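Poly(Beta-D-mannuronate) lyase (Pseudopedobacter saltans, PDB 7O79) probably acts as a poly(beta-D-mannuronate) lyase of polysaccharide lyase family 6, cleaving alginate chains. Local coordinates at residues Val58-Glu63 against Leu78-Gly83. Residues are numbered along the deposited sequence; the frame is centred on the assembly and turned at random.
Sequences VMLSGE and LLFKDG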
loop_
_atom_site.group_PDB
_atom_site.type_symbol
_atom_site.label_atom_id
_atom_site.label_comp_id
_atom_site.label_asym_id
_atom_site.label_seq_id
_atom_site.Cartn_x
_atom_site.Cartn_y
_atom_site.Cartn_z
ATOM N N VAL A 58 -14.567 12.602 -21.210
ATOM C CA VAL A 58 -13.784 11.853 -22.179
ATOM C C VAL A 58 -13.655 10.435 -21.651
ATOM O O VAL A 58 -13.049 10.225 -20.595
ATOM C CB VAL A 58 -12.397 12.479 -22.380
ATOM C CG1 VAL A 58 -11.471 11.499 -23.068
ATOM C CG2 VAL A 58 -12.508 13.792 -23.158
ATOM N N MET A 59 -14.214 9.456 -22.370
ATOM C CA MET A 59 -14.233 8.083 -21.871
ATOM C C MET A 59 -13.398 7.207 -22.798
ATOM O O MET A 59 -13.740 7.019 -23.974
ATOM C CB MET A 59 -15.660 7.554 -21.718
ATOM C CG MET A 59 -15.722 6.092 -21.261
ATOM S SD MET A 59 -17.289 5.255 -21.532
ATOM C CE MET A 59 -18.299 5.961 -20.256
ATOM N N LEU A 60 -12.297 6.688 -22.263
ATOM C CA LEU A 60 -11.405 5.796 -22.984
ATOM C C LEU A 60 -11.866 4.359 -22.752
ATOM O O LEU A 60 -11.858 3.879 -21.615
ATOM C CB LEU A 60 -9.964 6.012 -22.514
ATOM C CG LEU A 60 -9.335 7.286 -23.094
ATOM C CD1 LEU A 60 -8.303 7.898 -22.182
ATOM C CD2 LEU A 60 -8.707 6.945 -24.439
ATOM N N SER A 61 -12.268 3.678 -23.827
ATOM C CA SER A 61 -12.975 2.401 -23.753
ATOM C C SER A 61 -12.251 1.358 -24.606
ATOM O O SER A 61 -11.214 1.634 -25.221
ATOM C CB SER A 61 -14.427 2.581 -24.205
ATOM O OG SER A 61 -14.451 2.995 -25.562
ATOM N N GLY A 62 -12.809 0.146 -24.649
ATOM C CA GLY A 62 -12.121 -0.920 -25.362
ATOM C C GLY A 62 -10.776 -1.166 -24.708
ATOM O O GLY A 62 -10.601 -0.947 -23.511
ATOM N N GLU A 63 -9.790 -1.588 -25.497
ATOM C CA GLU A 63 -8.440 -1.651 -24.958
ATOM C C GLU A 63 -7.737 -0.310 -25.118
ATOM O O GLU A 63 -6.919 -0.085 -26.015
ATOM C CB GLU A 63 -7.632 -2.814 -25.510
ATOM C CG GLU A 63 -8.261 -4.056 -24.974
ATOM C CD GLU A 63 -7.579 -5.300 -25.343
ATOM O OE1 GLU A 63 -6.630 -5.193 -26.136
ATOM O OE2 GLU A 63 -7.919 -6.339 -24.745
ATOM N N LEU A 78 -9.313 12.345 -17.265
ATOM C CA LEU A 78 -9.758 11.223 -18.086
ATOM C C LEU A 78 -10.651 10.252 -17.305
ATOM O O LEU A 78 -10.697 10.253 -16.079
ATOM C CB LEU A 78 -8.562 10.466 -18.668
ATOM C CG LEU A 78 -7.577 11.305 -19.480
ATOM C CD1 LEU A 78 -6.563 10.412 -20.196
ATOM C CD2 LEU A 78 -8.348 12.185 -20.469
ATOM N N LEU A 79 -11.390 9.432 -18.049
ATOM C CA LEU A 79 -12.168 8.335 -17.486
ATOM C C LEU A 79 -11.903 7.089 -18.320
ATOM O O LEU A 79 -12.025 7.121 -19.551
ATOM C CB LEU A 79 -13.672 8.656 -17.456
ATOM C CG LEU A 79 -14.663 7.495 -17.215
ATOM C CD1 LEU A 79 -14.580 6.902 -15.805
ATOM C CD2 LEU A 79 -16.091 7.948 -17.487
ATOM N N PHE A 80 -11.496 6.011 -17.651
ATOM C CA PHE A 80 -11.337 4.700 -18.271
ATOM C C PHE A 80 -12.515 3.835 -17.841
ATOM O O PHE A 80 -12.687 3.559 -16.646
ATOM C CB PHE A 80 -10.015 4.047 -17.873
ATOM C CG PHE A 80 -8.814 4.706 -18.474
ATOM C CD1 PHE A 80 -8.296 5.865 -17.918
ATOM C CD2 PHE A 80 -8.211 4.184 -19.600
ATOM C CE1 PHE A 80 -7.187 6.484 -18.464
ATOM C CE2 PHE A 80 -7.094 4.804 -20.157
ATOM C CZ PHE A 80 -6.587 5.956 -19.579
ATOM N N LYS A 81 -13.328 3.423 -18.808
ATOM C CA LYS A 81 -14.599 2.780 -18.508
ATOM C C LYS A 81 -15.086 2.091 -19.774
ATOM O O LYS A 81 -14.721 2.486 -20.885
ATOM C CB LYS A 81 -15.616 3.810 -17.990
ATOM C CG LYS A 81 -16.999 3.274 -17.595
ATOM C CD LYS A 81 -17.829 4.410 -17.011
ATOM C CE LYS A 81 -19.279 4.028 -16.747
ATOM N NZ LYS A 81 -19.459 3.004 -15.690
ATOM N N ASP A 82 -15.870 1.028 -19.595
ATOM C CA ASP A 82 -16.362 0.229 -20.722
ATOM C C ASP A 82 -15.210 -0.341 -21.541
ATOM O O ASP A 82 -15.227 -0.323 -22.775
ATOM C CB ASP A 82 -17.312 1.037 -21.603
ATOM C CG ASP A 82 -18.525 1.535 -20.841
ATOM O OD1 ASP A 82 -18.786 0.997 -19.743
ATOM O OD2 ASP A 82 -19.227 2.451 -21.334
ATOM N N GLY A 83 -14.199 -0.857 -20.853
ATOM C CA GLY A 83 -13.019 -1.343 -21.538
ATOM C C GLY A 83 -12.280 -2.308 -20.646
ATOM O O GLY A 83 -12.656 -2.532 -19.496
#
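Leu60 and Phe80 sit next to each other on two parallel strands and point the same way, into the interior. From there the CD1 methyl of Leu60 lies over one face of the Phe80 ring, a CH-pi contact 4.1 Å from the ring centroid and 29° off its normal. The same methyl also meets CD1 of Leu78, 3.6 Å away, so one branch of Leu60 touches both side chains; the Phe80 ring also packs on Val90 and Ile91 of the strand 89-93. Met59 rises from the other surface of the sheet, and its end bends over to the 78-83 strand. Its CG stands anti to the backbone N (chi1 177°) and the chain bends only at chi3, -75°, which lays the CE methyl across the aliphatic part of Lys81, with CE 3.6 Å from CD of Lys81. SD meanwhile passes 3.4 Å from OD2 of Asp82, and CE also reaches CD2 of Leu79. Cutting Met59 back to an alanine is likely to open a gap over Lys81 and Leu79 and to leave the Lys81 methylenes and the Asp82 carboxylate without this neighbour. Both backbone polar atoms of Leu60 are engaged by the 78-83 segment: its N donates to Leu79 O at 2.8 Å, nearly straight, and its O accepts from Lys81 N. Beyond Leu60 the pairing slips by one residue, a beta bulge where the second chain turns a corner at Asp82, and Gly62 N bonds to Asp82 O at 3.1 Å. Ser61 OG is hydrogen-bonded to Glu30 OE2 on the strand 29-32, one coil earlier. Parallel strands stacked coil upon coil, with aliphatic and aromatic side chains in ladders inside, are the hallmark of the right-handed parallel beta-helix of the pectate lyase-like clan, here near its N-terminal end.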